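Hydrogenase/urease nickel incorporation protein HypB (Helicobacter pylori, PDB 4LPS) is a low-activity GTPase needed to insert nickel into the metal centre of [NiFe] hydrogenases, and is also required for urease maturation. Local coordinates at residues G45-N50 against R233-S238; K70-C75 against F227-K232; G115-L120 against D130-E135. All coordinates share one frame; numbering follows the deposited sequence.

All three contacts reach the same parallel sheet of the GTPase fold, in which strand 131-135 lies between strands 74-80 and 47-52. Contact 2 uses helix 218-234, the last helix of the chain, and contact 1 the chain just past its end; their centres are about 10 Å apart. Contact 3 uses helix 110-122 and lies about 13 Å from contact 1 and 15 Å from contact 2, centre to centre. Along the chain the order is 45-50, 70-75, 115-120, 130-135, 227-232, 233-238. Contacts 1 and 2 therefore tie the C-terminal part back to strand 47-52 and to the loop leading into strand 74-80, while contact 3 is local. Strand 131-135 ends at Glu135, a magnesium ligand beside the bound GDP.

Contact 1: residues G45-N50 against R233-S238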
loop_
_atom_site.group_PDB
_atom_site.type_symbol
_atom_site.label_atom_id
_atom_site.label_comp_id
_atom_site.label_asym_id
_atom_site.label_seq_id
_atom_site.Cartn_x
_atom_site.Cartn_y
_atom_site.Cartn_z
ATOM N N GLY A 45 -8.334 16.633 -1.995
ATOM C CA GLY A 45 -6.998 16.798 -2.534
ATOM C C GLY A 45 -6.022 15.762 -2.007
ATOM O O GLY A 45 -4.882 16.083 -1.670
ATOM N N LEU A 46 -6.470 14.512 -1.947
ATOM C CA LEU A 46 -5.638 13.422 -1.456
ATOM C C LEU A 46 -5.140 12.519 -2.576
ATOM O O LEU A 46 -5.907 12.123 -3.458
ATOM C CB LEU A 46 -6.403 12.580 -0.432
ATOM C CG LEU A 46 -7.001 13.312 0.769
ATOM C CD1 LEU A 46 -8.003 12.426 1.483
ATOM C CD2 LEU A 46 -5.897 13.740 1.721
ATOM N N TYR A 47 -3.852 12.191 -2.531
ATOM C CA TYR A 47 -3.304 11.143 -3.381
ATOM C C TYR A 47 -3.323 9.844 -2.586
ATOM O O TYR A 47 -2.646 9.720 -1.567
ATOM C CB TYR A 47 -1.887 11.481 -3.848
ATOM C CG TYR A 47 -1.441 10.686 -5.057
ATOM C CD1 TYR A 47 -1.907 11.001 -6.325
ATOM C CD2 TYR A 47 -0.558 9.621 -4.931
ATOM C CE1 TYR A 47 -1.509 10.283 -7.434
ATOM C CE2 TYR A 47 -0.155 8.892 -6.038
ATOM C CZ TYR A 47 -0.634 9.229 -7.285
ATOM O OH TYR A 47 -0.236 8.508 -8.389
ATOM N N VAL A 48 -4.120 8.885 -3.042
ATOM C CA VAL A 48 -4.409 7.704 -2.240
ATOM C C VAL A 48 -3.629 6.471 -2.694
ATOM O O VAL A 48 -3.621 6.120 -3.877
ATOM C CB VAL A 48 -5.915 7.394 -2.255
ATOM C CG1 VAL A 48 -6.225 6.181 -1.401
ATOM C CG2 VAL A 48 -6.686 8.600 -1.758
ATOM N N LEU A 49 -2.965 5.828 -1.737
ATOM C CA LEU A 49 -2.170 4.633 -2.003
ATOM C C LEU A 49 -2.760 3.427 -1.285
ATOM O O LEU A 49 -3.203 3.528 -0.136
ATOM C CB LEU A 49 -0.713 4.840 -1.574
ATOM C CG LEU A 49 -0.016 6.110 -2.065
ATOM C CD1 LEU A 49 1.364 6.244 -1.447
ATOM C CD2 LEU A 49 0.086 6.103 -3.581
ATOM N N ASN A 50 -2.796 2.297 -1.985
ATOM C CA ASN A 50 -3.283 1.045 -1.420
ATOM C C ASN A 50 -2.171 0.001 -1.393
ATOM O O ASN A 50 -1.765 -0.514 -2.438
ATOM C CB ASN A 50 -4.487 0.539 -2.224
ATOM C CG ASN A 50 -4.932 -0.846 -1.807
ATOM O OD1 ASN A 50 -4.875 -1.204 -0.631
ATOM N ND2 ASN A 50 -5.386 -1.635 -2.776
ATOM N N ARG A 233 2.588 14.431 -8.155
ATOM C CA ARG A 233 2.853 15.578 -9.020
ATOM C C ARG A 233 2.231 15.390 -10.400
ATOM O O ARG A 233 1.596 16.297 -10.935
ATOM C CB ARG A 233 4.359 15.800 -9.154
ATOM C CG ARG A 233 4.766 17.248 -9.332
ATOM C CD ARG A 233 5.973 17.573 -8.465
ATOM N NE ARG A 233 7.054 16.605 -8.659
ATOM C CZ ARG A 233 7.972 16.303 -7.743
ATOM N NH1 ARG A 233 8.916 15.412 -8.020
ATOM N NH2 ARG A 233 7.948 16.887 -6.554
ATOM N N GLU A 234 2.445 14.212 -10.975
ATOM C CA GLU A 234 1.873 13.851 -12.268
ATOM C C GLU A 234 0.376 13.594 -12.168
ATOM O O GLU A 234 -0.323 13.553 -13.181
ATOM C CB GLU A 234 2.558 12.602 -12.827
ATOM C CG GLU A 234 4.071 12.691 -12.928
ATOM C CD GLU A 234 4.700 11.368 -13.330
ATOM O OE1 GLU A 234 3.974 10.349 -13.369
ATOM O OE2 GLU A 234 5.916 11.345 -13.612
ATOM N N ASN A 235 -0.097 13.417 -10.935
ATOM C CA ASN A 235 -1.436 12.907 -10.657
ATOM C C ASN A 235 -1.686 11.604 -11.418
ATOM O O ASN A 235 -2.672 11.471 -12.144
ATOM C CB ASN A 235 -2.515 13.941 -11.002
ATOM C CG ASN A 235 -3.896 13.521 -10.515
ATOM O OD1 ASN A 235 -4.042 12.989 -9.414
ATOM N ND2 ASN A 235 -4.912 13.747 -11.339
ATOM N N TYR A 236 -0.763 10.657 -11.278
ATOM C CA TYR A 236 -0.984 9.316 -11.804
ATOM C C TYR A 236 -2.183 8.680 -11.121
ATOM O O TYR A 236 -2.238 8.600 -9.894
ATOM C CB TYR A 236 0.249 8.428 -11.623
ATOM C CG TYR A 236 0.008 6.989 -12.027
ATOM C CD1 TYR A 236 0.104 6.592 -13.355
ATOM C CD2 TYR A 236 -0.322 6.028 -11.079
ATOM C CE1 TYR A 236 -0.120 5.279 -13.726
ATOM C CE2 TYR A 236 -0.551 4.715 -11.439
ATOM C CZ TYR A 236 -0.446 4.346 -12.764
ATOM O OH TYR A 236 -0.671 3.036 -13.122
ATOM N N GLN A 237 -3.128 8.206 -11.922
ATOM C CA GLN A 237 -4.309 7.547 -11.388
ATOM C C GLN A 237 -4.518 6.239 -12.123
ATOM O O GLN A 237 -4.853 6.233 -13.310
ATOM C CB GLN A 237 -5.544 8.440 -11.522
ATOM C CG GLN A 237 -5.464 9.727 -10.714
ATOM C CD GLN A 237 -5.769 9.510 -9.246
ATOM O OE1 GLN A 237 -6.327 8.482 -8.859
ATOM N NE2 GLN A 237 -5.401 10.481 -8.417
ATOM N N SER A 238 -4.312 5.133 -11.410
ATOM C CA SER A 238 -4.397 3.805 -12.003
ATOM C C SER A 238 -5.755 3.562 -12.650
ATOM O O SER A 238 -6.801 3.881 -12.079
ATOM C CB SER A 238 -4.125 2.731 -10.948
ATOM O OG SER A 238 -4.291 1.432 -11.485
HETATM O O HOH W 1 -5.744 9.978 -5.253
#
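Tyr47 reaches across to the backbone of Tyr236 with its phenol group. Its CG is anti to the backbone N (chi1 -161°), and the ring reaches across to residues 235-237. Tyr47 OH donates a hydrogen bond to Tyr236 O, short at 2.5 Å. The hydroxyl comes from one side of the carbonyl, 22° out of its plane. This acceptor lies at the edge of the Tyr47 ring, near the ring plane. The same hydroxyl also packs on Tyr236, with Tyr47 OH 3.3 Å from Tyr236 CB, and it sits in the plane of the Tyr236 ring, at its edge. Beyond CB the Tyr236 ring continues past this hydroxyl, and its own OH bonds to Asp177.

Tyr236 follows the C-terminus of helix 218-234. Asn235, with positive phi, is the C-prime residue of a Schellman motif that ends this helix. Tyr47 is on strand 47-52 of the P-loop GTPase sheet, so the bond joins a strand to the chain just past the last helix.

Gln237 runs past Tyr47 in the opposite direction. Its amide plane is turned 67° from the ring, and Gln237 NE2 lies 4.0 Å from Tyr47 CE1, in an oblique position. Two partners help fix this amide. Gln237 NE2 gives a nearly straight bond to Asn235 OD1 (3.0 Å), which lies in the amide plane of Gln237. Gln237 NE2 also donates to the oxygen of a water, 3.2 Å away. That water donates to Leu46 O and accepts from Val48 N, which links Gln237 to the start of the strand.

Contact 2: residues K70-C75 against F227-K232; sequences KDFKFC and FLLEKK
The Phe72 ring meets the helix through two neighbouring leucines. At its edge, near the ring plane, is Leu229, with Phe72 CD1 4.3 Å from Leu229 CD2. Leu228 approaches obliquely, and its CD1 methyl comes within 3.6 Å of Phe72 CZ. Leu228 CD1 is also 3.9 Å from Phe72 CE1, so one methyl touches both CZ and CE1. The Phe72 ring also meets the ring of Phe131 on the neighbouring strand, with the two planes at about 40°. A chi1 of -169° turns Phe72 CG to the side opposite the backbone N, which brings the ring up against the helix. Leu228 and Leu229 both point their CB atoms towards the loop and are one step apart on the helix.

Asp71 adds a contact at the exposed border. Its side chain crosses that of Leu229 at about a right angle. Asp71 OD2 touches Leu229 CD1 at 3.5 Å, a packing contact between a carboxylate oxygen and a methyl. The charge has its own partner, because Asp71 OD2 forms a salt bridge with Lys225, earlier on the same helix. The other methyl, Leu229 CD2, lies 3.9 Å from Asp71 O. The two methyls thus meet the carboxylate and the backbone carbonyl separately.

Phe72 and Leu228 are buried. Leu228 also packs on Leu49 of strand 47-52, and Leu229 on Phe131. The C-terminal helix 218-234 thus packs on one face of the parallel sheet, and also on the loop leading into strand 74-80, in the alpha/beta fold of P-loop GTPases.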
loop_
_atom_site.group_PDB
_atom_site.type_symbol
_atom_site.label_atom_id
_atom_site.label_comp_id
_atom_site.label_asym_id
_atom_site.label_seq_id
_atom_site.Cartn_x
_atom_site.Cartn_y
_atom_site.Cartn_z
ATOM N N LYS A 70 9.707 14.598 6.452
ATOM C CA LYS A 70 8.815 15.696 6.797
ATOM C C LYS A 70 8.101 16.251 5.571
ATOM O O LYS A 70 7.013 16.826 5.679
ATOM C CB LYS A 70 9.603 16.795 7.515
ATOM C CG LYS A 70 10.103 16.355 8.886
ATOM C CD LYS A 70 8.981 15.690 9.669
ATOM C CE LYS A 70 9.332 14.256 10.053
ATOM N NZ LYS A 70 8.229 13.617 10.826
ATOM N N ASP A 71 8.703 16.053 4.401
ATOM C CA ASP A 71 8.079 16.462 3.149
ATOM C C ASP A 71 7.067 15.428 2.662
ATOM O O ASP A 71 6.460 15.599 1.604
ATOM C CB ASP A 71 9.142 16.705 2.072
ATOM C CG ASP A 71 9.965 15.465 1.774
ATOM O OD1 ASP A 71 10.089 14.600 2.666
ATOM O OD2 ASP A 71 10.487 15.349 0.644
ATOM N N PHE A 72 6.872 14.369 3.440
ATOM C CA PHE A 72 5.906 13.338 3.081
ATOM C C PHE A 72 4.774 13.318 4.100
ATOM O O PHE A 72 4.879 12.690 5.157
ATOM C CB PHE A 72 6.582 11.969 2.994
ATOM C CG PHE A 72 5.718 10.904 2.389
ATOM C CD1 PHE A 72 5.313 10.992 1.065
ATOM C CD2 PHE A 72 5.316 9.811 3.140
ATOM C CE1 PHE A 72 4.518 10.009 0.502
ATOM C CE2 PHE A 72 4.520 8.823 2.586
ATOM C CZ PHE A 72 4.121 8.922 1.265
ATOM N N LYS A 73 3.691 14.011 3.762
ATOM C CA LYS A 73 2.582 14.235 4.680
ATOM C C LYS A 73 1.435 13.282 4.387
ATOM O O LYS A 73 0.815 13.356 3.325
ATOM C CB LYS A 73 2.090 15.679 4.577
ATOM C CG LYS A 73 3.169 16.723 4.802
ATOM C CD LYS A 73 2.694 18.084 4.326
ATOM C CE LYS A 73 3.839 19.081 4.299
ATOM N NZ LYS A 73 3.431 20.371 3.674
ATOM N N PHE A 74 1.158 12.382 5.323
ATOM C CA PHE A 74 0.136 11.368 5.108
ATOM C C PHE A 74 -0.590 10.955 6.382
ATOM O O PHE A 74 -0.092 11.151 7.492
ATOM C CB PHE A 74 0.759 10.133 4.447
ATOM C CG PHE A 74 1.677 9.360 5.350
ATOM C CD1 PHE A 74 2.978 9.787 5.563
ATOM C CD2 PHE A 74 1.242 8.206 5.982
ATOM C CE1 PHE A 74 3.831 9.079 6.386
ATOM C CE2 PHE A 74 2.089 7.493 6.811
ATOM C CZ PHE A 74 3.384 7.929 7.014
ATOM N N CYS A 75 -1.779 10.389 6.203
ATOM C CA CYS A 75 -2.505 9.731 7.281
ATOM C C CYS A 75 -2.839 8.319 6.808
ATOM O O CYS A 75 -2.736 8.018 5.616
ATOM C CB CYS A 75 -3.758 10.519 7.676
ATOM S SG CYS A 75 -4.918 10.822 6.344
ATOM N N PHE A 227 9.634 8.938 -5.373
ATOM C CA PHE A 227 8.802 8.319 -6.395
ATOM C C PHE A 227 7.329 8.643 -6.179
ATOM O O PHE A 227 6.622 9.027 -7.113
ATOM C CB PHE A 227 9.023 6.803 -6.395
ATOM C CG PHE A 227 8.016 6.035 -7.201
ATOM C CD1 PHE A 227 8.069 6.034 -8.586
ATOM C CD2 PHE A 227 7.029 5.294 -6.568
ATOM C CE1 PHE A 227 7.143 5.322 -9.327
ATOM C CE2 PHE A 227 6.100 4.578 -7.301
ATOM C CZ PHE A 227 6.159 4.591 -8.684
ATOM N N LEU A 228 6.874 8.498 -4.940
ATOM C CA LEU A 228 5.488 8.783 -4.593
ATOM C C LEU A 228 5.163 10.257 -4.790
ATOM O O LEU A 228 4.082 10.605 -5.266
ATOM C CB LEU A 228 5.207 8.367 -3.150
ATOM C CG LEU A 228 5.249 6.867 -2.848
ATOM C CD1 LEU A 228 4.914 6.610 -1.389
ATOM C CD2 LEU A 228 4.294 6.101 -3.752
ATOM N N LEU A 229 6.107 11.117 -4.411
ATOM C CA LEU A 229 5.945 12.559 -4.544
ATOM C C LEU A 229 5.781 12.953 -6.006
ATOM O O LEU A 229 4.976 13.823 -6.338
ATOM C CB LEU A 229 7.140 13.296 -3.932
ATOM C CG LEU A 229 7.181 13.427 -2.407
ATOM C CD1 LEU A 229 8.389 14.245 -1.975
ATOM C CD2 LEU A 229 5.895 14.055 -1.888
ATOM N N GLU A 230 6.557 12.314 -6.874
ATOM C CA GLU A 230 6.492 12.610 -8.298
ATOM C C GLU A 230 5.193 12.079 -8.897
ATOM O O GLU A 230 4.614 12.696 -9.794
ATOM C CB GLU A 230 7.702 12.017 -9.024
ATOM C CG GLU A 230 7.578 11.988 -10.543
ATOM C CD GLU A 230 7.520 13.377 -11.160
ATOM O OE1 GLU A 230 7.911 14.358 -10.489
ATOM O OE2 GLU A 230 7.075 13.490 -12.323
ATOM N N LYS A 231 4.731 10.937 -8.396
ATOM C CA LYS A 231 3.485 10.352 -8.877
ATOM C C LYS A 231 2.298 11.253 -8.548
ATOM O O LYS A 231 1.398 11.421 -9.372
ATOM C CB LYS A 231 3.294 8.949 -8.300
ATOM C CG LYS A 231 4.043 7.890 -9.102
ATOM C CD LYS A 231 3.554 7.901 -10.546
ATOM C CE LYS A 231 4.361 6.968 -11.427
ATOM N NZ LYS A 231 5.563 7.670 -11.953
ATOM N N LYS A 232 2.294 11.822 -7.345
ATOM C CA LYS A 232 1.268 12.790 -6.975
ATOM C C LYS A 232 1.357 14.021 -7.862
ATOM O O LYS A 232 0.339 14.582 -8.269
ATOM C CB LYS A 232 1.394 13.203 -5.507
ATOM C CG LYS A 232 0.423 14.312 -5.121
ATOM C CD LYS A 232 0.471 14.654 -3.645
ATOM C CE LYS A 232 -0.437 15.842 -3.351
ATOM N NZ LYS A 232 -1.822 15.408 -2.997
#

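Contact 3: residues G115-L120 against D130-E135. With MG (magnesium ion), chain C.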
loop_
_atom_site.group_PDB
_atom_site.type_symbol
_atom_site.label_atom_id
_atom_site.label_comp_id
_atom_site.label_asym_id
_atom_site.label_seq_id
_atom_site.Cartn_x
_atom_site.Cartn_y
_atom_site.Cartn_z
ATOM N N GLY A 115 -16.091 5.068 6.577
ATOM C CA GLY A 115 -16.132 5.335 8.003
ATOM C C GLY A 115 -14.831 5.912 8.522
ATOM O O GLY A 115 -14.828 6.909 9.241
ATOM N N ALA A 116 -13.723 5.276 8.153
ATOM C CA ALA A 116 -12.400 5.733 8.559
ATOM C C ALA A 116 -12.090 7.103 7.959
ATOM O O ALA A 116 -11.502 7.961 8.617
ATOM C CB ALA A 116 -11.340 4.719 8.146
ATOM N N PHE A 117 -12.495 7.291 6.707
ATOM C CA PHE A 117 -12.326 8.556 5.997
ATOM C C PHE A 117 -13.030 9.699 6.728
ATOM O O PHE A 117 -12.457 10.774 6.913
ATOM C CB PHE A 117 -12.865 8.422 4.570
ATOM C CG PHE A 117 -12.551 9.589 3.670
ATOM C CD1 PHE A 117 -13.451 10.634 3.522
ATOM C CD2 PHE A 117 -11.371 9.619 2.942
ATOM C CE1 PHE A 117 -13.169 11.699 2.684
ATOM C CE2 PHE A 117 -11.082 10.680 2.101
ATOM C CZ PHE A 117 -11.985 11.722 1.970
ATOM N N ASP A 118 -14.279 9.468 7.120
ATOM C CA ASP A 118 -15.062 10.476 7.825
ATOM C C ASP A 118 -14.423 10.886 9.154
ATOM O O ASP A 118 -14.384 12.072 9.490
ATOM C CB ASP A 118 -16.486 9.970 8.062
ATOM C CG ASP A 118 -17.301 9.909 6.787
ATOM O OD1 ASP A 118 -16.845 10.459 5.764
ATOM O OD2 ASP A 118 -18.399 9.309 6.805
ATOM N N LEU A 119 -13.939 9.905 9.910
ATOM C CA LEU A 119 -13.251 10.178 11.172
ATOM C C LEU A 119 -11.996 11.012 10.954
ATOM O O LEU A 119 -11.783 12.017 11.635
ATOM C CB LEU A 119 -12.875 8.876 11.886
ATOM C CG LEU A 119 -13.989 7.977 12.425
ATOM C CD1 LEU A 119 -13.401 6.681 12.943
ATOM C CD2 LEU A 119 -14.762 8.674 13.532
ATOM N N LEU A 120 -11.168 10.587 10.005
ATOM C CA LEU A 120 -9.936 11.295 9.680
ATOM C C LEU A 120 -10.221 12.713 9.204
ATOM O O LEU A 120 -9.453 13.637 9.479
ATOM C CB LEU A 120 -9.144 10.526 8.623
ATOM C CG LEU A 120 -8.451 9.255 9.120
ATOM C CD1 LEU A 120 -7.876 8.472 7.956
ATOM C CD2 LEU A 120 -7.359 9.608 10.116
ATOM N N ASP A 130 -1.119 15.176 2.182
ATOM C CA ASP A 130 -1.050 15.077 0.730
ATOM C C ASP A 130 -1.395 13.664 0.288
ATOM O O ASP A 130 -1.832 13.435 -0.840
ATOM C CB ASP A 130 0.342 15.463 0.225
ATOM C CG ASP A 130 0.647 16.929 0.427
ATOM O OD1 ASP A 130 -0.289 17.746 0.316
ATOM O OD2 ASP A 130 1.819 17.265 0.699
ATOM N N PHE A 131 -1.197 12.719 1.198
ATOM C CA PHE A 131 -1.423 11.315 0.901
ATOM C C PHE A 131 -2.357 10.690 1.926
ATOM O O PHE A 131 -2.263 10.970 3.120
ATOM C CB PHE A 131 -0.102 10.538 0.878
ATOM C CG PHE A 131 0.865 10.994 -0.182
ATOM C CD1 PHE A 131 1.696 12.083 0.033
ATOM C CD2 PHE A 131 0.954 10.315 -1.388
ATOM C CE1 PHE A 131 2.593 12.493 -0.944
ATOM C CE2 PHE A 131 1.847 10.719 -2.368
ATOM C CZ PHE A 131 2.666 11.808 -2.146
ATOM N N LEU A 132 -3.267 9.849 1.447
ATOM C CA LEU A 132 -4.009 8.962 2.330
ATOM C C LEU A 132 -3.579 7.551 1.992
ATOM O O LEU A 132 -3.725 7.102 0.855
ATOM C CB LEU A 132 -5.524 9.138 2.169
ATOM C CG LEU A 132 -6.385 8.074 2.859
ATOM C CD1 LEU A 132 -6.369 8.249 4.368
ATOM C CD2 LEU A 132 -7.814 8.113 2.343
ATOM N N ILE A 133 -3.044 6.854 2.984
ATOM C CA ILE A 133 -2.466 5.545 2.745
ATOM C C ILE A 133 -3.317 4.442 3.356
ATOM O O ILE A 133 -3.613 4.450 4.553
ATOM C CB ILE A 133 -1.025 5.467 3.299
ATOM C CG1 ILE A 133 -0.126 6.458 2.547
ATOM C CG2 ILE A 133 -0.475 4.053 3.185
ATOM C CD1 ILE A 133 1.351 6.380 2.910
ATOM N N ILE A 134 -3.726 3.508 2.508
ATOM C CA ILE A 134 -4.476 2.341 2.937
ATOM C C ILE A 134 -3.538 1.148 3.076
ATOM O O ILE A 134 -2.934 0.712 2.092
ATOM C CB ILE A 134 -5.609 2.003 1.941
ATOM C CG1 ILE A 134 -6.579 3.183 1.821
ATOM C CG2 ILE A 134 -6.352 0.744 2.362
ATOM C CD1 ILE A 134 -7.549 3.065 0.664
ATOM N N GLU A 135 -3.388 0.639 4.296
ATOM C CA GLU A 135 -2.682 -0.622 4.485
ATOM C C GLU A 135 -3.697 -1.750 4.554
ATOM O O GLU A 135 -4.436 -1.884 5.530
ATOM C CB GLU A 135 -1.798 -0.606 5.739
ATOM C CG GLU A 135 -0.926 -1.860 5.839
ATOM C CD GLU A 135 -0.132 -1.963 7.125
ATOM O OE1 GLU A 135 -0.081 -3.069 7.705
ATOM O OE2 GLU A 135 0.446 -0.946 7.558
HETATM MG MG MG C . 0.935 -4.387 9.482
HETATM O O HOH W 2 2.009 -5.520 11.121
#
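Leu132 faces helix 110-122 from strand 131-135 and meets Phe117 and Leu120 there. The helix and the strand that follows it pack together in the P-loop GTPase fold, where helices cover a parallel sheet. The CB of Leu132 points towards the helix. A chi1 of 169° sends its CG opposite the backbone N, and the two methyls branch from CG to separate partners. Leu132 CD1 goes to Leu120 and stands 3.9 Å from Leu120 CD1. This is a methyl-to-methyl contact between side chains that cross at a slant. Leu132 CD2 goes to Phe117 and stands 3.9 Å from Phe117 CD2. Leu132 CD2 is also 4.2 Å from Phe117 CE2. It lies in the plane of the Phe117 ring, so it meets the rim and not the pi face.

The two helix residues come in differently. Leu120 points its CB towards the strand. Phe117 swings its ring round to Leu132, with chi1 at -171°. Phe117 and Leu120 are three residues apart, so both lie on the side of the helix that meets the sheet. All three side chains are buried and no hydrogen bond crosses the contact. Phe117 also packs on Leu46 and Leu126, and Leu132 on Cys75 of strand 74-80.

The strand then runs to Glu135, in the nucleotide pocket. Its side chain is extended and binds a magnesium ion, together with Thr60 and Asp86. Glu135 OE1 is 2.4 Å from the magnesium, and a water lies 2.3 Å from the same ion.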